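Local structure of caspase-3 (6WI4) at residues I17-F22 against A63-I68; D41-L46 against S86-G91; K106-I111 against F125-C130; S167-S172 against Q214-V219. The protein probably cleaves proteins after aspartate residues as a caspase-family cysteine protease, with a likely role in coral apoptosis. All coordinates share one frame; numbering follows the deposited sequence.

In the fold
From the N terminus, the chain leaves strand 13-18 through 17-22, and contact 1 closes the first loop when helix 62-73 packs back on it. Before that loop is closed, contact 2 has opened at helix 36-49; it closes on strand 83-88, so contacts 1 and 2 cross. Contact 3 then joins helix 105-110 to strand 123-128 over a short span, and contact 4 joins the start of helix 168-180 to the approach to edge strand 217-220. These last two follow in series, and none of the four nests. Contacts 1 and 3 dress one face of the central sheet, while contacts 2 and 4 lie together on the other through L43, L88 and I170.

Contact 1 (I17-F22 against A63-I68); sequences INNKDF and AEIRRI
I17 meets I65 and I68 through a single methyl, its CD1, which gives a compact illustration of how a strand residue can meet a helix through one methyl group. The side chain leaves the strand toward the helix and runs out nearly fully extended, CD1 lying anti to CA (chi2 168°), and this length brings it between two residues one helical turn apart. Against I68 the approach is tip to tip, with I17 CD1 at 4.1 Å from I68 CD1. Against I65 it is different in kind: the side chains cross obliquely, and I17 CD1 lies 4.2 Å from the branch methyl CG2 of I65. The longer arm of I65 is turned instead to N19, where I65 CD1 comes within 4.2 Å of ND2. That amide is buried but not wasted, for N19 OD1 accepts from the backbone N of Q60 and ND2 is bonded to the carbonyl of Y97, so both polar atoms have partners, and ND2 tolerates the I65 methyl beside it. The opposite side of the helix turn carries R66 and R67 into exposed positions, as expected of an amphipathic helix. Within the fold, I17 also packs on F85 and I87 of strand 83-88, I65 reaches I87 as well, and M103 of strand 101-104 adjoins I65, so helix 62-73 lies over the central sheet across strands 13-18 and 83-88.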
loop_
_atom_site.group_PDB
_atom_site.type_symbol
_atom_site.label_atom_id
_atom_site.label_comp_id
_atom_site.label_asym_id
_atom_site.label_seq_id
_atom_site.Cartn_x
_atom_site.Cartn_y
_atom_site.Cartn_z
ATOM N N ILE A 17 -5.619 -6.311 -1.964
ATOM C CA ILE A 17 -6.715 -6.180 -2.913
ATOM C C ILE A 17 -6.111 -5.771 -4.247
ATOM O O ILE A 17 -5.461 -4.728 -4.351
ATOM C CB ILE A 17 -7.771 -5.184 -2.422
ATOM C CG1 ILE A 17 -8.434 -5.736 -1.149
ATOM C CG2 ILE A 17 -8.813 -4.955 -3.512
ATOM C CD1 ILE A 17 -9.289 -4.729 -0.405
ATOM N N ASN A 18 -6.302 -6.609 -5.260
ATOM C CA ASN A 18 -5.641 -6.480 -6.553
ATOM C C ASN A 18 -6.708 -6.244 -7.618
ATOM O O ASN A 18 -7.368 -7.194 -8.053
ATOM C CB ASN A 18 -4.843 -7.746 -6.840
ATOM C CG ASN A 18 -4.168 -7.716 -8.182
ATOM O OD1 ASN A 18 -3.382 -6.815 -8.468
ATOM N ND2 ASN A 18 -4.474 -8.705 -9.027
ATOM N N ASN A 19 -6.882 -4.996 -8.054
ATOM C CA ASN A 19 -7.910 -4.670 -9.039
ATOM C C ASN A 19 -7.267 -4.482 -10.411
ATOM O O ASN A 19 -6.524 -3.520 -10.644
ATOM C CB ASN A 19 -8.710 -3.448 -8.587
ATOM C CG ASN A 19 -9.762 -3.808 -7.554
ATOM O OD1 ASN A 19 -9.957 -4.987 -7.234
ATOM N ND2 ASN A 19 -10.445 -2.798 -7.016
ATOM N N LYS A 20 -7.553 -5.409 -11.324
ATOM C CA LYS A 20 -6.984 -5.388 -12.663
ATOM C C LYS A 20 -7.974 -4.947 -13.724
ATOM O O LYS A 20 -7.627 -4.131 -14.576
ATOM C CB LYS A 20 -6.443 -6.775 -13.035
ATOM C CG LYS A 20 -5.733 -6.800 -14.381
ATOM C CD LYS A 20 -5.190 -8.191 -14.700
ATOM N N ASP A 21 -9.211 -5.435 -13.656
ATOM C CA ASP A 21 -10.224 -5.196 -14.678
ATOM C C ASP A 21 -11.382 -4.415 -14.079
ATOM O O ASP A 21 -11.885 -4.770 -13.008
ATOM C CB ASP A 21 -10.745 -6.516 -15.250
ATOM C CG ASP A 21 -9.637 -7.407 -15.751
ATOM O OD1 ASP A 21 -9.059 -7.082 -16.807
ATOM O OD2 ASP A 21 -9.332 -8.423 -15.086
ATOM N N PHE A 22 -11.819 -3.376 -14.778
ATOM C CA PHE A 22 -12.799 -2.446 -14.250
ATOM C C PHE A 22 -14.068 -2.486 -15.091
ATOM O O PHE A 22 -14.024 -2.721 -16.300
ATOM C CB PHE A 22 -12.195 -1.038 -14.185
ATOM C CG PHE A 22 -11.072 -0.942 -13.196
ATOM C CD1 PHE A 22 -9.809 -1.415 -13.524
ATOM C CD2 PHE A 22 -11.301 -0.454 -11.922
ATOM C CE1 PHE A 22 -8.786 -1.389 -12.603
ATOM C CE2 PHE A 22 -10.285 -0.406 -10.995
ATOM C CZ PHE A 22 -9.027 -0.879 -11.331
ATOM N N ALA A 63 -18.371 -2.218 -2.688
ATOM C CA ALA A 63 -19.076 -2.882 -1.600
ATOM C C ALA A 63 -18.254 -4.034 -1.042
ATOM O O ALA A 63 -18.229 -4.259 0.175
ATOM C CB ALA A 63 -20.438 -3.373 -2.084
ATOM N N GLU A 64 -17.551 -4.753 -1.916
ATOM C CA GLU A 64 -16.716 -5.855 -1.459
ATOM C C GLU A 64 -15.502 -5.353 -0.692
ATOM O O GLU A 64 -15.106 -5.968 0.304
ATOM C CB GLU A 64 -16.296 -6.710 -2.644
ATOM C CG GLU A 64 -17.471 -7.526 -3.187
ATOM C CD GLU A 64 -17.191 -8.184 -4.511
ATOM O OE1 GLU A 64 -16.381 -7.651 -5.303
ATOM O OE2 GLU A 64 -17.813 -9.240 -4.774
ATOM N N ILE A 65 -14.910 -4.235 -1.128
ATOM C CA ILE A 65 -13.806 -3.641 -0.375
ATOM C C ILE A 65 -14.279 -3.257 1.022
ATOM O O ILE A 65 -13.614 -3.548 2.024
ATOM C CB ILE A 65 -13.221 -2.433 -1.134
ATOM C CG1 ILE A 65 -12.569 -2.884 -2.441
ATOM C CG2 ILE A 65 -12.193 -1.718 -0.278
ATOM C CD1 ILE A 65 -12.189 -1.735 -3.356
ATOM N N ARG A 66 -15.451 -2.623 1.108
ATOM C CA ARG A 66 -15.993 -2.248 2.408
ATOM C C ARG A 66 -16.278 -3.482 3.260
ATOM O O ARG A 66 -16.022 -3.480 4.471
ATOM C CB ARG A 66 -17.261 -1.408 2.226
ATOM C CG ARG A 66 -17.018 -0.031 1.598
ATOM C CD ARG A 66 -18.200 0.905 1.823
ATOM N NE ARG A 66 -17.888 2.263 1.377
ATOM C CZ ARG A 66 -18.226 2.747 0.188
ATOM N NH1 ARG A 66 -17.897 3.988 -0.145
ATOM N NH2 ARG A 66 -18.899 1.988 -0.665
ATOM N N ARG A 67 -16.769 -4.559 2.640
ATOM C CA ARG A 67 -17.002 -5.790 3.390
ATOM C C ARG A 67 -15.701 -6.332 3.967
ATOM O O ARG A 67 -15.647 -6.725 5.141
ATOM C CB ARG A 67 -17.673 -6.837 2.496
ATOM C CG ARG A 67 -17.825 -8.214 3.166
ATOM C CD ARG A 67 -18.370 -9.285 2.206
ATOM N NE ARG A 67 -18.237 -10.626 2.782
ATOM C CZ ARG A 67 -18.874 -11.718 2.353
ATOM N NH1 ARG A 67 -18.656 -12.884 2.951
ATOM N NH2 ARG A 67 -19.711 -11.660 1.321
ATOM N N ILE A 68 -14.633 -6.343 3.163
ATOM C CA ILE A 68 -13.344 -6.833 3.646
ATOM C C ILE A 68 -12.860 -5.991 4.820
ATOM O O ILE A 68 -12.416 -6.520 5.847
ATOM C CB ILE A 68 -12.315 -6.851 2.503
ATOM C CG1 ILE A 68 -12.703 -7.897 1.459
ATOM C CG2 ILE A 68 -10.940 -7.191 3.040
ATOM C CD1 ILE A 68 -12.043 -7.676 0.111
#

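Contact 2 (D41-L46 against S86-G91); sequences DALAKL and SILTHG
L43 sets one methyl, CD1, into the angle between S86 and L88, two residues that alternate along a strand and so face the same helix. This is the close part of the contact. L43 CD1 stands 3.9 Å from CD2 of L88, the two leucines sliding past each other in opposite directions, and the same methyl lies 3.8 Å from S86 OG. The leucine reaches this spot because CD1 continues the chain anti to CA (chi2 -177°), directed from the helix down to the sheet. The S86 hydroxyl can face a methyl because its hydrogen-bonding need is met, at least in part, by the carbonyl of V15 on the adjacent strand. I16 and I170 also pack on L43, giving it apolar neighbours from another strand and another helix.

The rest is looser. D41 and K45 lie on the outer surface of the helix, exposed, while A42 and L46 turn to helix 168-180 instead of the strand. Past L88 the second segment runs away from the helix altogether: T89 bonds through OG1 to the carbonyl of Y97, H90 packs on the backbone of the bound peptide, and G91 hydrogen-bonds to that peptide. I87, pointing to the other face of the sheet, illustrates the alternation. A helix lying on a largely parallel sheet, with ligand-binding loops following the C-terminal ends of the strands, is the classic plan of three-layer alpha/beta proteins, here in the caspase fold.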
loop_
_atom_site.group_PDB
_atom_site.type_symbol
_atom_site.label_atom_id
_atom_site.label_comp_id
_atom_site.label_asym_id
_atom_site.label_seq_id
_atom_site.Cartn_x
_atom_site.Cartn_y
_atom_site.Cartn_z
ATOM N N ASP A 41 1.650 -10.690 -6.627
ATOM C CA ASP A 41 2.443 -11.847 -6.237
ATOM C C ASP A 41 3.667 -11.428 -5.432
ATOM O O ASP A 41 4.048 -12.118 -4.477
ATOM C CB ASP A 41 2.852 -12.645 -7.476
ATOM C CG ASP A 41 1.676 -13.314 -8.166
ATOM O OD1 ASP A 41 0.564 -13.350 -7.593
ATOM O OD2 ASP A 41 1.884 -13.823 -9.289
ATOM N N ALA A 42 4.293 -10.297 -5.791
ATOM C CA ALA A 42 5.453 -9.835 -5.040
ATOM C C ALA A 42 5.071 -9.428 -3.618
ATOM O O ALA A 42 5.792 -9.737 -2.665
ATOM C CB ALA A 42 6.118 -8.668 -5.772
ATOM N N LEU A 43 3.950 -8.723 -3.454
ATOM C CA LEU A 43 3.532 -8.333 -2.108
ATOM C C LEU A 43 3.163 -9.541 -1.273
ATOM O O LEU A 43 3.434 -9.572 -0.067
ATOM C CB LEU A 43 2.338 -7.385 -2.169
ATOM C CG LEU A 43 2.635 -5.938 -2.510
ATOM C CD1 LEU A 43 1.333 -5.156 -2.432
ATOM C CD2 LEU A 43 3.680 -5.341 -1.564
ATOM N N ALA A 44 2.499 -10.528 -1.884
ATOM C CA ALA A 44 2.118 -11.716 -1.132
ATOM C C ALA A 44 3.354 -12.448 -0.626
ATOM O O ALA A 44 3.409 -12.861 0.538
ATOM C CB ALA A 44 1.250 -12.625 -1.999
ATOM N N LYS A 45 4.369 -12.577 -1.481
ATOM C CA LYS A 45 5.618 -13.216 -1.089
ATOM C C LYS A 45 6.301 -12.433 0.029
ATOM O O LYS A 45 6.752 -13.013 1.029
ATOM C CB LYS A 45 6.522 -13.336 -2.320
ATOM C CG LYS A 45 7.870 -13.973 -2.062
ATOM C CD LYS A 45 8.696 -14.087 -3.348
ATOM C CE LYS A 45 10.114 -14.552 -3.024
ATOM N NZ LYS A 45 10.940 -14.677 -4.253
ATOM N N LEU A 46 6.326 -11.103 -0.092
ATOM C CA LEU A 46 6.964 -10.266 0.916
ATOM C C LEU A 46 6.234 -10.340 2.253
ATOM O O LEU A 46 6.855 -10.535 3.302
ATOM C CB LEU A 46 7.021 -8.821 0.422
ATOM C CG LEU A 46 7.481 -7.818 1.473
ATOM C CD1 LEU A 46 8.916 -8.111 1.918
ATOM C CD2 LEU A 46 7.348 -6.389 0.960
ATOM N N SER A 86 -3.260 -3.465 1.886
ATOM C CA SER A 86 -2.656 -2.948 0.664
ATOM C C SER A 86 -3.662 -3.047 -0.470
ATOM O O SER A 86 -4.468 -3.975 -0.525
ATOM C CB SER A 86 -1.357 -3.697 0.309
ATOM O OG SER A 86 -1.613 -5.073 0.022
ATOM N N ILE A 87 -3.622 -2.074 -1.372
ATOM C CA ILE A 87 -4.534 -2.096 -2.505
ATOM C C ILE A 87 -3.809 -1.599 -3.744
ATOM O O ILE A 87 -3.024 -0.648 -3.690
ATOM C CB ILE A 87 -5.823 -1.293 -2.225
ATOM C CG1 ILE A 87 -6.822 -1.489 -3.373
ATOM C CG2 ILE A 87 -5.510 0.170 -1.956
ATOM C CD1 ILE A 87 -8.267 -1.129 -2.992
ATOM N N LEU A 88 -4.060 -2.283 -4.855
ATOM C CA LEU A 88 -3.461 -2.019 -6.155
ATOM C C LEU A 88 -4.616 -1.736 -7.104
ATOM O O LEU A 88 -5.389 -2.646 -7.420
ATOM C CB LEU A 88 -2.641 -3.228 -6.618
ATOM C CG LEU A 88 -1.825 -3.964 -5.552
ATOM C CD1 LEU A 88 -1.314 -5.287 -6.132
ATOM C CD2 LEU A 88 -0.657 -3.098 -5.087
ATOM N N THR A 89 -4.765 -0.487 -7.534
ATOM C CA THR A 89 -5.981 -0.117 -8.262
ATOM C C THR A 89 -5.775 1.243 -8.922
ATOM O O THR A 89 -4.704 1.849 -8.821
ATOM C CB THR A 89 -7.198 -0.125 -7.322
ATOM O OG1 THR A 89 -8.407 0.020 -8.084
ATOM C CG2 THR A 89 -7.125 0.977 -6.250
ATOM N N HIS A 90 -6.813 1.720 -9.611
ATOM C CA HIS A 90 -6.823 3.095 -10.084
ATOM C C HIS A 90 -7.169 4.042 -8.938
ATOM O O HIS A 90 -7.745 3.648 -7.921
ATOM C CB HIS A 90 -7.839 3.266 -11.221
ATOM C CG HIS A 90 -7.329 2.809 -12.551
ATOM N ND1 HIS A 90 -6.197 3.339 -13.123
ATOM C CD2 HIS A 90 -7.798 1.892 -13.430
ATOM C CE1 HIS A 90 -5.974 2.761 -14.289
ATOM N NE2 HIS A 90 -6.939 1.885 -14.504
ATOM N N GLY A 91 -6.826 5.313 -9.118
ATOM C CA GLY A 91 -7.208 6.300 -8.124
ATOM C C GLY A 91 -7.184 7.704 -8.673
ATOM O O GLY A 91 -6.763 7.960 -9.802
#

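Contact 3 (K106-I111 against F125-C130); sequences KDLTAI and FFFQAC
T109 lays its methyl over the ring of F125, a clear example of a CH-pi contact joining a helix to a sheet. From CB the threonine divides. OG1 turns back between the backbone N and the carbonyl carbon (chi1 48°) and bonds to the carbonyl of I105, one turn earlier in the helix. CG2, by the same rotation, is directed to the strand and stands 3.7 Å from the F125 ring centroid, only 16° off the ring normal. It is displaced a little toward the rim, with F125 CE2 its nearest atom at 3.6 Å. Beside this pair, L108 CD1 approaches F127 differently, at the ring edge, 4.2 Å from CE1. Replacing F125 with an alanine would remove the ring and would probably leave the T109 methyl without its aromatic face and F85 without its ring neighbour. F127 is stacked on Y151, whereas F126, between the two phenylalanines, points to the opposite face and touches L173. Alternating aromatics thus serve both helical layers of the caspase alpha/beta sandwich, on a strand that leads to the substrate site: Q128 hydrogen-bonds to an acidic side chain of the bound peptide, and C130 packs on one.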
loop_
_atom_site.group_PDB
_atom_site.type_symbol
_atom_site.label_atom_id
_atom_site.label_comp_id
_atom_site.label_asym_id
_atom_site.label_seq_id
_atom_site.Cartn_x
_atom_site.Cartn_y
_atom_site.Cartn_z
ATOM N N LYS A 106 -10.248 7.854 3.052
ATOM C CA LYS A 106 -10.615 8.051 4.455
ATOM C C LYS A 106 -11.608 6.999 4.940
ATOM O O LYS A 106 -11.555 6.598 6.108
ATOM C CB LYS A 106 -11.196 9.449 4.653
ATOM C CG LYS A 106 -10.187 10.566 4.511
ATOM N N ASP A 107 -12.514 6.546 4.066
ATOM C CA ASP A 107 -13.440 5.477 4.437
ATOM C C ASP A 107 -12.696 4.213 4.844
ATOM O O ASP A 107 -13.000 3.608 5.879
ATOM C CB ASP A 107 -14.384 5.168 3.275
ATOM C CG ASP A 107 -15.414 6.249 3.058
ATOM O OD1 ASP A 107 -15.302 7.312 3.705
ATOM O OD2 ASP A 107 -16.329 6.036 2.231
ATOM N N LEU A 108 -11.735 3.785 4.019
ATOM C CA LEU A 108 -10.971 2.574 4.297
ATOM C C LEU A 108 -10.365 2.616 5.688
ATOM O O LEU A 108 -10.487 1.666 6.468
ATOM C CB LEU A 108 -9.857 2.405 3.260
ATOM C CG LEU A 108 -10.227 2.085 1.817
ATOM C CD1 LEU A 108 -9.007 2.154 0.915
ATOM C CD2 LEU A 108 -10.836 0.718 1.768
ATOM N N THR A 109 -9.713 3.724 6.016
ATOM C CA THR A 109 -8.855 3.783 7.185
ATOM C C THR A 109 -9.618 4.134 8.449
ATOM O O THR A 109 -9.239 3.681 9.533
ATOM C CB THR A 109 -7.729 4.794 6.936
ATOM O OG1 THR A 109 -8.287 6.004 6.414
ATOM C CG2 THR A 109 -6.775 4.246 5.888
ATOM N N ALA A 110 -10.713 4.892 8.322
ATOM C CA ALA A 110 -11.468 5.328 9.493
ATOM C C ALA A 110 -11.944 4.146 10.326
ATOM O O ALA A 110 -11.861 4.177 11.560
ATOM C CB ALA A 110 -12.662 6.179 9.058
ATOM N N ILE A 111 -12.427 3.089 9.671
ATOM C CA ILE A 111 -13.025 1.960 10.371
ATOM C C ILE A 111 -12.041 1.246 11.298
ATOM O O ILE A 111 -12.463 0.440 12.131
ATOM C CB ILE A 111 -13.641 0.989 9.335
ATOM C CG1 ILE A 111 -14.520 -0.066 10.011
ATOM C CG2 ILE A 111 -12.559 0.331 8.501
ATOM C CD1 ILE A 111 -15.704 -0.495 9.173
ATOM N N PHE A 125 -0.749 0.835 5.814
ATOM C CA PHE A 125 -1.508 0.870 4.570
ATOM C C PHE A 125 -0.560 1.158 3.416
ATOM O O PHE A 125 0.246 2.091 3.496
ATOM C CB PHE A 125 -2.606 1.931 4.649
ATOM C CG PHE A 125 -3.720 1.552 5.557
ATOM C CD1 PHE A 125 -3.554 1.584 6.929
ATOM C CD2 PHE A 125 -4.929 1.120 5.043
ATOM C CE1 PHE A 125 -4.583 1.209 7.776
ATOM C CE2 PHE A 125 -5.951 0.743 5.881
ATOM C CZ PHE A 125 -5.778 0.792 7.250
ATOM N N PHE A 126 -0.635 0.347 2.361
ATOM C CA PHE A 126 0.180 0.523 1.166
ATOM C C PHE A 126 -0.732 0.747 -0.029
ATOM O O PHE A 126 -1.666 -0.030 -0.250
ATOM C CB PHE A 126 1.067 -0.696 0.898
ATOM C CG PHE A 126 1.993 -1.043 2.025
ATOM C CD1 PHE A 126 1.573 -1.861 3.062
ATOM C CD2 PHE A 126 3.302 -0.578 2.022
ATOM C CE1 PHE A 126 2.433 -2.193 4.098
ATOM C CE2 PHE A 126 4.166 -0.903 3.063
ATOM C CZ PHE A 126 3.729 -1.717 4.096
ATOM N N PHE A 127 -0.446 1.777 -0.819
ATOM C CA PHE A 127 -1.288 2.133 -1.957
ATOM C C PHE A 127 -0.457 2.184 -3.224
ATOM O O PHE A 127 0.511 2.949 -3.296
ATOM C CB PHE A 127 -1.948 3.498 -1.757
ATOM C CG PHE A 127 -2.807 3.596 -0.548
ATOM C CD1 PHE A 127 -4.112 3.147 -0.578
ATOM C CD2 PHE A 127 -2.321 4.139 0.624
ATOM C CE1 PHE A 127 -4.914 3.228 0.555
ATOM C CE2 PHE A 127 -3.128 4.241 1.758
ATOM C CZ PHE A 127 -4.424 3.785 1.717
ATOM N N GLN A 128 -0.858 1.418 -4.241
ATOM C CA GLN A 128 -0.387 1.619 -5.605
ATOM C C GLN A 128 -1.613 2.041 -6.411
ATOM O O GLN A 128 -2.474 1.213 -6.718
ATOM C CB GLN A 128 0.265 0.366 -6.180
ATOM C CG GLN A 128 0.536 0.447 -7.687
ATOM C CD GLN A 128 1.387 1.647 -8.076
ATOM O OE1 GLN A 128 2.388 1.958 -7.423
ATOM N NE2 GLN A 128 0.999 2.321 -9.156
ATOM N N ALA A 129 -1.697 3.336 -6.721
ATOM C CA ALA A 129 -2.843 3.947 -7.379
ATOM C C ALA A 129 -2.483 5.377 -7.738
ATOM O O ALA A 129 -1.638 6.003 -7.091
ATOM C CB ALA A 129 -4.096 3.931 -6.484
ATOM N N CYS A 130 -3.126 5.893 -8.774
ATOM C CA CYS A 130 -2.911 7.296 -9.073
ATOM C C CYS A 130 -3.517 8.157 -7.977
ATOM O O CYS A 130 -4.452 7.752 -7.281
ATOM C CB CYS A 130 -3.510 7.637 -10.431
ATOM S SG CYS A 130 -2.557 6.987 -11.795
#

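Contact 4 (S167-S172 against Q214-V219); sequences SWFIQS and QVSSVV
W168 and F169, in the first turn of a helix capped by S167, rest against Q214 and S216, which lead into the last strand of the central caspase sheet. Taking the polar interactions first, the N-cap is made by S167 OG, which accepts from I170 N at 3.1 Å with a fairly straight N-H geometry (157°); D39 is a further partner of that hydroxyl. One water then links the segments, accepting from F169 N at 2.9 Å and from Q214 NE2 at 3.1 Å, so its oxygen serves both the backbone N-H and the amide N-H. The amide is fixed at both ends, NE2 also bonding to the carbonyl of S152 and OE1 to the backbone N of W160.

The remaining contacts are van der Waals packing. The extended Q214 chain crosses the six-membered ring of W168 at a slant, with OE1 at 3.5 Å from CE3 and CB at 3.7 Å from CZ3; ring and amide planes differ by 27°. W168 is also stacked with Y200 and W160 and packs on an acidic side chain of the bound peptide. An alanine in place of W168 is likely to open a gap between Q214 and these rings and to leave the peptide side chain without that wall. F169, with CG anti to the backbone N (chi1 177°), sends its ring to S216 instead, CD1 lying 3.9 Å from S216 CB. Returning to the helix, the W168 carbonyl O is gripped twice from opposite faces, by S172 N at 3.0 Å and by S172 OG, which donates at 2.8 Å.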
loop_
_atom_site.group_PDB
_atom_site.type_symbol
_atom_site.label_atom_id
_atom_site.label_comp_id
_atom_site.label_asym_id
_atom_site.label_seq_id
_atom_site.Cartn_x
_atom_site.Cartn_y
_atom_site.Cartn_z
ATOM N N SER A 167 4.580 -2.288 -10.915
ATOM C CA SER A 167 4.691 -0.855 -10.683
ATOM C C SER A 167 6.053 -0.471 -10.113
ATOM O O SER A 167 6.722 -1.254 -9.426
ATOM C CB SER A 167 3.582 -0.357 -9.753
ATOM O OG SER A 167 3.748 -0.853 -8.432
ATOM N N TRP A 168 6.453 0.767 -10.404
ATOM C CA TRP A 168 7.706 1.291 -9.884
ATOM C C TRP A 168 7.741 1.201 -8.367
ATOM O O TRP A 168 8.731 0.762 -7.779
ATOM C CB TRP A 168 7.875 2.748 -10.299
ATOM C CG TRP A 168 7.996 2.970 -11.760
ATOM C CD1 TRP A 168 8.039 2.020 -12.745
ATOM C CD2 TRP A 168 8.102 4.236 -12.412
ATOM N NE1 TRP A 168 8.167 2.631 -13.975
ATOM C CE2 TRP A 168 8.206 3.990 -13.793
ATOM C CE3 TRP A 168 8.121 5.559 -11.957
ATOM C CZ2 TRP A 168 8.330 5.020 -14.725
ATOM C CZ3 TRP A 168 8.231 6.577 -12.879
ATOM C CH2 TRP A 168 8.338 6.305 -14.246
ATOM N N PHE A 169 6.656 1.614 -7.715
ATOM C CA PHE A 169 6.629 1.632 -6.257
ATOM C C PHE A 169 6.706 0.225 -5.673
ATOM O O PHE A 169 7.522 -0.034 -4.783
ATOM C CB PHE A 169 5.366 2.350 -5.796
ATOM C CG PHE A 169 5.161 2.377 -4.310
ATOM C CD1 PHE A 169 6.061 3.021 -3.477
ATOM C CD2 PHE A 169 4.025 1.808 -3.761
ATOM C CE1 PHE A 169 5.848 3.068 -2.115
ATOM C CE2 PHE A 169 3.795 1.850 -2.393
ATOM C CZ PHE A 169 4.709 2.482 -1.572
ATOM N N ILE A 170 5.857 -0.697 -6.140
ATOM C CA ILE A 170 5.845 -2.020 -5.518
ATOM C C ILE A 170 7.119 -2.790 -5.859
ATOM O O ILE A 170 7.663 -3.499 -5.000
ATOM C CB ILE A 170 4.571 -2.799 -5.901
ATOM C CG1 ILE A 170 3.318 -2.069 -5.406
ATOM C CG2 ILE A 170 4.622 -4.218 -5.322
ATOM C CD1 ILE A 170 3.240 -1.905 -3.878
ATOM N N GLN A 171 7.624 -2.660 -7.100
ATOM C CA GLN A 171 8.929 -3.228 -7.455
ATOM C C GLN A 171 10.004 -2.753 -6.483
ATOM O O GLN A 171 10.839 -3.538 -6.012
ATOM C CB GLN A 171 9.344 -2.816 -8.880
ATOM C CG GLN A 171 8.737 -3.560 -10.065
ATOM C CD GLN A 171 9.408 -3.174 -11.395
ATOM O OE1 GLN A 171 10.499 -3.665 -11.715
ATOM N NE2 GLN A 171 8.764 -2.287 -12.166
ATOM N N SER A 172 10.017 -1.449 -6.211
ATOM C CA SER A 172 11.043 -0.872 -5.355
ATOM C C SER A 172 10.831 -1.272 -3.904
ATOM O O SER A 172 11.795 -1.542 -3.178
ATOM C CB SER A 172 11.042 0.654 -5.484
ATOM O OG SER A 172 11.355 1.051 -6.813
ATOM N N GLN A 214 8.571 10.237 -10.932
ATOM C CA GLN A 214 7.721 9.903 -9.796
ATOM C C GLN A 214 8.504 10.036 -8.497
ATOM O O GLN A 214 9.718 9.842 -8.459
ATOM C CB GLN A 214 7.161 8.485 -9.936
ATOM C CG GLN A 214 6.057 8.132 -8.955
ATOM C CD GLN A 214 5.367 6.848 -9.351
ATOM O OE1 GLN A 214 5.083 6.629 -10.532
ATOM N NE2 GLN A 214 5.103 5.981 -8.373
ATOM N N VAL A 215 7.769 10.373 -7.433
ATOM C CA VAL A 215 8.268 10.490 -6.068
ATOM C C VAL A 215 7.226 9.813 -5.197
ATOM O O VAL A 215 6.036 10.091 -5.357
ATOM C CB VAL A 215 8.420 11.973 -5.664
ATOM C CG1 VAL A 215 8.677 12.131 -4.194
ATOM C CG2 VAL A 215 9.522 12.640 -6.482
ATOM N N SER A 216 7.647 8.904 -4.316
ATOM C CA SER A 216 6.678 8.285 -3.414
ATOM C C SER A 216 6.644 9.065 -2.105
ATOM O O SER A 216 7.525 9.879 -1.817
ATOM C CB SER A 216 7.002 6.808 -3.165
ATOM O OG SER A 216 8.319 6.617 -2.672
ATOM N N SER A 217 5.586 8.853 -1.327
ATOM C CA SER A 217 5.405 9.647 -0.120
ATOM C C SER A 217 4.881 8.770 1.003
ATOM O O SER A 217 4.103 7.844 0.769
ATOM C CB SER A 217 4.457 10.830 -0.367
ATOM O OG SER A 217 3.176 10.405 -0.796
ATOM N N VAL A 218 5.314 9.053 2.227
ATOM C CA VAL A 218 4.836 8.318 3.387
ATOM C C VAL A 218 4.185 9.304 4.340
ATOM O O VAL A 218 4.732 10.385 4.590
ATOM C CB VAL A 218 5.962 7.514 4.070
ATOM C CG1 VAL A 218 7.161 8.368 4.454
ATOM C CG2 VAL A 218 5.419 6.794 5.294
ATOM N N VAL A 219 3.002 8.950 4.840
ATOM C CA VAL A 219 2.307 9.724 5.864
ATOM C C VAL A 219 2.387 8.904 7.142
ATOM O O VAL A 219 1.814 7.810 7.216
ATOM C CB VAL A 219 0.844 10.002 5.490
ATOM C CG1 VAL A 219 0.174 10.818 6.593
ATOM C CG2 VAL A 219 0.735 10.734 4.137
HETATM O O HOH W 1 4.459 3.032 -8.923
#